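Local coordinates for protein thermosome subunit (Methanococcoides burtonii, PDB 3AQ1) that probably binds and hydrolyses ATP to drive the folding of unfolded proteins, as a group II chaperonin subunit, at residues A[82-85]-A[86-90]; A[225-228]-A[229-232]; A[331-334]-A[335-338]. One frame throughout, in Å; residues are numbered along the deposited sequence.

Interaction 1: residues A[82-85]-A[86-90]; sequences AEKC and REILE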
# COMPACT_ATOMS: atom_id res chain seq x y z
N ALA A 82 -3.54 10.56 -24.45
CA ALA A 82 -3.42 10.10 -23.07
C ALA A 82 -4.70 10.32 -22.29
O ALA A 82 -5.12 9.48 -21.50
CB ALA A 82 -2.28 10.78 -22.37
N GLU A 83 -5.33 11.46 -22.51
CA GLU A 83 -6.55 11.80 -21.80
C GLU A 83 -7.72 10.93 -22.28
O GLU A 83 -8.57 10.52 -21.48
CB GLU A 83 -6.85 13.30 -21.94
CG GLU A 83 -5.83 14.17 -21.19
CD GLU A 83 -5.80 15.62 -21.66
OE1 GLU A 83 -6.43 15.93 -22.70
OE2 GLU A 83 -5.13 16.44 -20.99
N LYS A 84 -7.74 10.64 -23.57
CA LYS A 84 -8.73 9.73 -24.13
C LYS A 84 -8.55 8.29 -23.65
O LYS A 84 -9.49 7.51 -23.66
CB LYS A 84 -8.71 9.79 -25.65
CG LYS A 84 -9.90 9.13 -26.30
CD LYS A 84 -11.21 9.72 -25.80
CE LYS A 84 -12.42 9.03 -26.44
NZ LYS A 84 -13.66 9.16 -25.63
N CYS A 85 -7.34 7.92 -23.24
CA CYS A 85 -7.10 6.58 -22.69
C CYS A 85 -7.70 6.47 -21.30
O CYS A 85 -8.19 5.42 -20.91
CB CYS A 85 -5.60 6.25 -22.64
SG CYS A 85 -4.86 5.77 -24.24
N ARG A 86 -7.65 7.57 -20.56
CA ARG A 86 -8.18 7.62 -19.20
C ARG A 86 -9.68 7.34 -19.23
O ARG A 86 -10.19 6.59 -18.41
CB ARG A 86 -7.89 8.98 -18.57
CG ARG A 86 -8.32 9.15 -17.12
CD ARG A 86 -8.02 10.58 -16.69
NE ARG A 86 -8.37 10.88 -15.30
CZ ARG A 86 -8.21 12.07 -14.73
NH1 ARG A 86 -7.71 13.08 -15.43
NH2 ARG A 86 -8.55 12.26 -13.46
N GLU A 87 -10.37 7.94 -20.20
CA GLU A 87 -11.80 7.72 -20.39
C GLU A 87 -12.09 6.29 -20.78
O GLU A 87 -12.98 5.65 -20.22
CB GLU A 87 -12.36 8.62 -21.48
CG GLU A 87 -12.31 10.11 -21.21
CD GLU A 87 -12.92 10.89 -22.35
OE1 GLU A 87 -13.99 10.45 -22.85
OE2 GLU A 87 -12.32 11.91 -22.77
N ILE A 88 -11.35 5.79 -21.76
CA ILE A 88 -11.54 4.42 -22.21
C ILE A 88 -11.28 3.40 -21.10
O ILE A 88 -11.97 2.39 -21.01
CB ILE A 88 -10.66 4.10 -23.42
CG1 ILE A 88 -11.02 5.01 -24.59
CG2 ILE A 88 -10.81 2.65 -23.81
CD1 ILE A 88 -10.26 4.69 -25.85
N LEU A 89 -10.28 3.67 -20.26
CA LEU A 89 -9.98 2.77 -19.14
C LEU A 89 -11.14 2.68 -18.17
O LEU A 89 -11.57 1.58 -17.82
CB LEU A 89 -8.72 3.21 -18.40
CG LEU A 89 -7.40 2.71 -18.98
CD1 LEU A 89 -6.24 3.54 -18.45
CD2 LEU A 89 -7.20 1.23 -18.68
N GLU A 90 -11.66 3.82 -17.74
CA GLU A 90 -12.76 3.85 -16.77
C GLU A 90 -13.95 3.06 -17.29
O GLU A 90 -14.81 2.64 -16.52
CB GLU A 90 -13.18 5.28 -16.47
CG GLU A 90 -13.37 5.53 -14.99
CD GLU A 90 -12.40 6.57 -14.46
OE1 GLU A 90 -12.24 7.62 -15.13
OE2 GLU A 90 -11.79 6.34 -13.39

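Interaction 2: residues A[225-228]-A[229-232]; sequences KMMR and EMAE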
# COMPACT_ATOMS: atom_id res chain seq x y z
N LYS A 225 18.92 13.41 45.14
CA LYS A 225 17.57 13.96 45.05
C LYS A 225 17.33 14.64 43.70
O LYS A 225 16.22 15.07 43.39
CB LYS A 225 17.32 14.96 46.18
CG LYS A 225 15.86 15.38 46.36
CD LYS A 225 15.64 16.23 47.62
CE LYS A 225 14.14 16.45 47.90
NZ LYS A 225 13.86 17.17 49.20
N MET A 226 18.39 14.75 42.90
CA MET A 226 18.31 15.28 41.54
C MET A 226 17.16 14.64 40.79
O MET A 226 16.51 15.26 39.93
CB MET A 226 19.61 14.94 40.79
CG MET A 226 20.80 15.78 41.18
SD MET A 226 20.61 17.46 40.58
CE MET A 226 20.35 17.16 38.83
N MET A 227 16.91 13.38 41.12
CA MET A 227 16.02 12.54 40.34
C MET A 227 14.57 12.68 40.80
O MET A 227 13.65 12.30 40.09
CB MET A 227 16.51 11.09 40.41
CG MET A 227 16.32 10.27 39.15
SD MET A 227 16.74 11.10 37.60
CE MET A 227 18.33 11.80 37.99
N ARG A 228 14.37 13.24 41.99
CA ARG A 228 13.02 13.53 42.46
C ARG A 228 12.39 14.56 41.53
O ARG A 228 11.29 14.36 41.01
CB ARG A 228 13.03 14.05 43.90
CG ARG A 228 12.27 13.17 44.88
CD ARG A 228 12.73 13.41 46.31
NE ARG A 228 12.29 12.34 47.20
CZ ARG A 228 11.20 12.40 47.96
NH1 ARG A 228 10.43 13.49 47.94
NH2 ARG A 228 10.87 11.38 48.74
N GLU A 229 13.10 15.67 41.32
CA GLU A 229 12.64 16.72 40.42
C GLU A 229 12.46 16.26 38.96
O GLU A 229 11.57 16.74 38.25
CB GLU A 229 13.55 17.94 40.50
CG GLU A 229 13.51 18.61 41.85
CD GLU A 229 14.35 19.86 41.90
OE1 GLU A 229 15.24 20.00 41.02
OE2 GLU A 229 14.14 20.70 42.81
N MET A 230 13.31 15.35 38.50
CA MET A 230 13.14 14.81 37.16
C MET A 230 11.83 14.02 37.09
O MET A 230 10.97 14.28 36.25
CB MET A 230 14.31 13.91 36.81
CG MET A 230 14.28 13.35 35.40
SD MET A 230 15.87 13.71 34.67
CE MET A 230 15.80 15.51 34.73
N ALA A 231 11.70 13.05 37.99
CA ALA A 231 10.49 12.24 38.04
C ALA A 231 9.24 13.11 38.25
O ALA A 231 8.20 12.89 37.62
CB ALA A 231 10.61 11.16 39.11
N GLU A 232 9.33 14.10 39.13
CA GLU A 232 8.17 14.92 39.46
C GLU A 232 7.60 15.67 38.24
O GLU A 232 6.39 15.88 38.14
CB GLU A 232 8.49 15.90 40.60
CG GLU A 232 7.28 16.68 41.06
CD GLU A 232 6.21 15.80 41.67
OE1 GLU A 232 6.56 14.70 42.17
OE2 GLU A 232 5.02 16.20 41.64

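Interaction 3: residues A[331-334]-A[335-338]; sequences TEHV and VDSL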
# COMPACT_ATOMS: atom_id res chain seq x y z
N THR A 331 7.16 -21.32 12.41
CA THR A 331 8.51 -21.07 12.90
C THR A 331 8.91 -19.60 12.81
O THR A 331 8.21 -18.78 12.22
CB THR A 331 9.56 -21.84 12.06
OG1 THR A 331 9.74 -21.19 10.79
CG2 THR A 331 9.12 -23.27 11.83
N GLU A 332 10.07 -19.27 13.37
CA GLU A 332 10.68 -17.96 13.16
C GLU A 332 10.74 -17.59 11.69
O GLU A 332 10.36 -16.48 11.31
CB GLU A 332 12.11 -17.97 13.70
CG GLU A 332 12.85 -16.66 13.52
CD GLU A 332 12.73 -15.77 14.73
OE1 GLU A 332 12.40 -16.29 15.82
OE2 GLU A 332 12.97 -14.55 14.59
N HIS A 333 11.22 -18.49 10.84
CA HIS A 333 11.46 -18.12 9.45
C HIS A 333 10.20 -18.06 8.58
O HIS A 333 10.13 -17.27 7.64
CB HIS A 333 12.57 -18.97 8.80
CG HIS A 333 13.07 -18.41 7.50
ND1 HIS A 333 13.94 -17.34 7.45
CD2 HIS A 333 12.80 -18.74 6.22
CE1 HIS A 333 14.20 -17.05 6.18
NE2 HIS A 333 13.52 -17.89 5.42
N VAL A 334 9.22 -18.91 8.89
CA VAL A 334 7.91 -18.85 8.23
C VAL A 334 7.32 -17.45 8.40
O VAL A 334 6.86 -16.80 7.46
CB VAL A 334 6.93 -19.87 8.85
CG1 VAL A 334 5.52 -19.68 8.32
CG2 VAL A 334 7.41 -21.28 8.60
N VAL A 335 7.35 -16.98 9.63
CA VAL A 335 6.72 -15.73 9.95
C VAL A 335 7.41 -14.52 9.32
O VAL A 335 6.76 -13.50 9.09
CB VAL A 335 6.59 -15.60 11.47
CG1 VAL A 335 7.31 -14.36 11.96
CG2 VAL A 335 5.14 -15.63 11.86
N ASP A 336 8.71 -14.61 9.03
CA ASP A 336 9.38 -13.53 8.32
C ASP A 336 8.80 -13.36 6.91
O ASP A 336 8.51 -12.25 6.48
CB ASP A 336 10.89 -13.74 8.24
CG ASP A 336 11.58 -13.57 9.57
OD1 ASP A 336 11.07 -12.82 10.43
OD2 ASP A 336 12.65 -14.19 9.77
N SER A 337 8.63 -14.49 6.21
CA SER A 337 8.09 -14.50 4.86
C SER A 337 6.63 -14.09 4.81
O SER A 337 6.22 -13.35 3.91
CB SER A 337 8.23 -15.90 4.24
OG SER A 337 9.56 -16.35 4.34
N LEU A 338 5.84 -14.59 5.75
CA LEU A 338 4.45 -14.18 5.84
C LEU A 338 4.36 -12.66 5.99
O LEU A 338 3.61 -12.00 5.28
CB LEU A 338 3.74 -14.89 6.99
CG LEU A 338 3.54 -16.39 6.75
CD1 LEU A 338 2.82 -17.06 7.93
CD2 LEU A 338 2.79 -16.62 5.45

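Interaction 1: residues A[82-85]-A[86-90]
The carboxylate of Glu-87 is met on one face by the ammonium end of Lys-84: NZ sits 3.1 Å from Glu-87 OE1, in a salt bridge whose donor stands well above the plane, 60° out of it. The lysine chain also comes up to the group with its methylenes, CD lying 3.9 Å from Glu-87 OE2, so the two side chains run across each other at a slant. What allows this is a bend in the lysine: CG leaves opposite the backbone N (chi1 -167°) and the chain then folds at chi2 (56°), which brings NZ back over the next turn. The other flat group, the guanidinium of Arg-86, ends a fully extended chain that leads away from this pair, and its NH1 stays 7.0 Å from Glu-83 OE2. With an alanine here instead of Lys-84, the Glu-87 carboxylate is likely to lose its positive mate, and Leu-373 and Tyr-376 part of their cover. One turn on, Ile-88 N donates to Lys-84 O at 3.2 Å, and CD1 of Ile-88 rests 3.7 Å from the same oxygen. Leu-89 N reaches Cys-85 O at 2.8 Å. Ile-88 packs on helix 364-378, while Ala-82 and Leu-89 pack on helix 449-467. This is an i to i+3 salt bridge at the border between the exposed face of helix 71-92 and the face covered by helix 364-378, in a helical bundle that is, by comparison with other group II chaperonins, the equatorial domain.

Interaction 2: residues A[225-228]-A[229-232]
Met-227 and Met-230 form an i to i+3 pair in the first turns of helix 226-235, their two thioether chains running abreast. By comparison with other group II chaperonins, this helix belongs to the apical domain and lies at the base of the helical protrusion, to which the unmodelled residues 200-224 probably belong. The sulfur of one chain meets the whole length of the other: SD of Met-227 lies 3.8 Å from CB of Met-230 and 4.0 Å from SD of Met-230. Met-230 sends CG out opposite its backbone N (chi1 -177°) and then bends, whereas Met-227 folds at chi2 and chi3, and that fold lays its sulfur against the base of the other chain. Together they form an apolar strip, which Phe-199 and Ala-252 touch at the Met-227 end and Val-197 and Leu-287 at the Met-230 end. Ala-231 continues the buried side of the helix, its small side chain packing on Ala-252 and Tyr-255 of helix 250-258. The charged residues are turned otherwise. Glu-229 is extended and exposed, while Arg-228 runs out on a long chain whose NE is hydrogen-bonded to Tyr-255 OH. That bond gives the guanidinium a partner on helix 250-258, the same helix that receives Ala-231, so an apolar and a polar contact tie the two helices together. Beneath the side chains the helix is held by two i to i+4 bonds. Ala-231 N donates to Met-227 O at 3.0 Å, nearly straight at 169°, and Glu-232 N approaches Arg-228 O at 2.7 Å, lying almost in line with that C=O bond.

Interaction 3: residues A[331-334]-A[335-338]
Thr-331 and Val-335 begin the first turn of helix 332-355, Val-335 N donating to Thr-331 O at 3.3 Å, and Leu-338 N closes the next with a straighter bond to Val-334 O (3.0 Å, 171°). Thr-331 stands at the N-cap: its OG1 accepts from Val-334 N at 3.0 Å, giving an amide of the first turn a side-chain acceptor. Val-334 and Leu-338 flank each other, with CG1 of Val-334 3.8 Å from CD1 of Leu-338; Tyr-120 touches both, so the pair makes an apolar patch a full turn long. CG1 of Val-334 is set opposite the backbone N (chi1 172°) and beside the carbonyl carbon, so this methyl leans toward the next turn, where Leu-338 sits. Round the helix, the imidazole of His-333 is nearly perpendicular to the carboxylate of Asp-336, their planes 84° apart, and ND1 of His-333 remains 4.1 Å from Asp-336 OD2. The carbonyl of His-333 has several weak donors: the amides of Asp-336 and Ser-337, and Ser-337 OG at 3.5 Å. Asp-336 has a long, weak ion pair with Lys-155, and its own carbonyl oxygen accepts a bond from His-340. By family comparison the helix lies in the intermediate domain. Glu-332 OE2 and Asp-336 OD2, 4.8 Å apart, probably repel each other mildly, eased perhaps by the Lys-155 pair, yet acidic groups this near the N-terminus would be likely to interact favourably with the helix dipole.

All three contacts are local, each made within the turns of a single helix, and they sample different parts of the elongated open subunit. By family comparison, interaction 1 lies in the equatorial domain, interaction 2 in the apical domain and interaction 3 between them in the intermediate domain. Centres of interactions 1 and 2 are 66 Å apart, on opposite sides of the chain's centre; interaction 3 lies 42 Å from interaction 1 and 44 Å from interaction 2, centre to centre. None touches another: even the nearest atoms of interactions 1 and 3 are about 29 Å apart. They are separate packing elements, and their geometry alone places none of them at the ATP site or a substrate-binding surface.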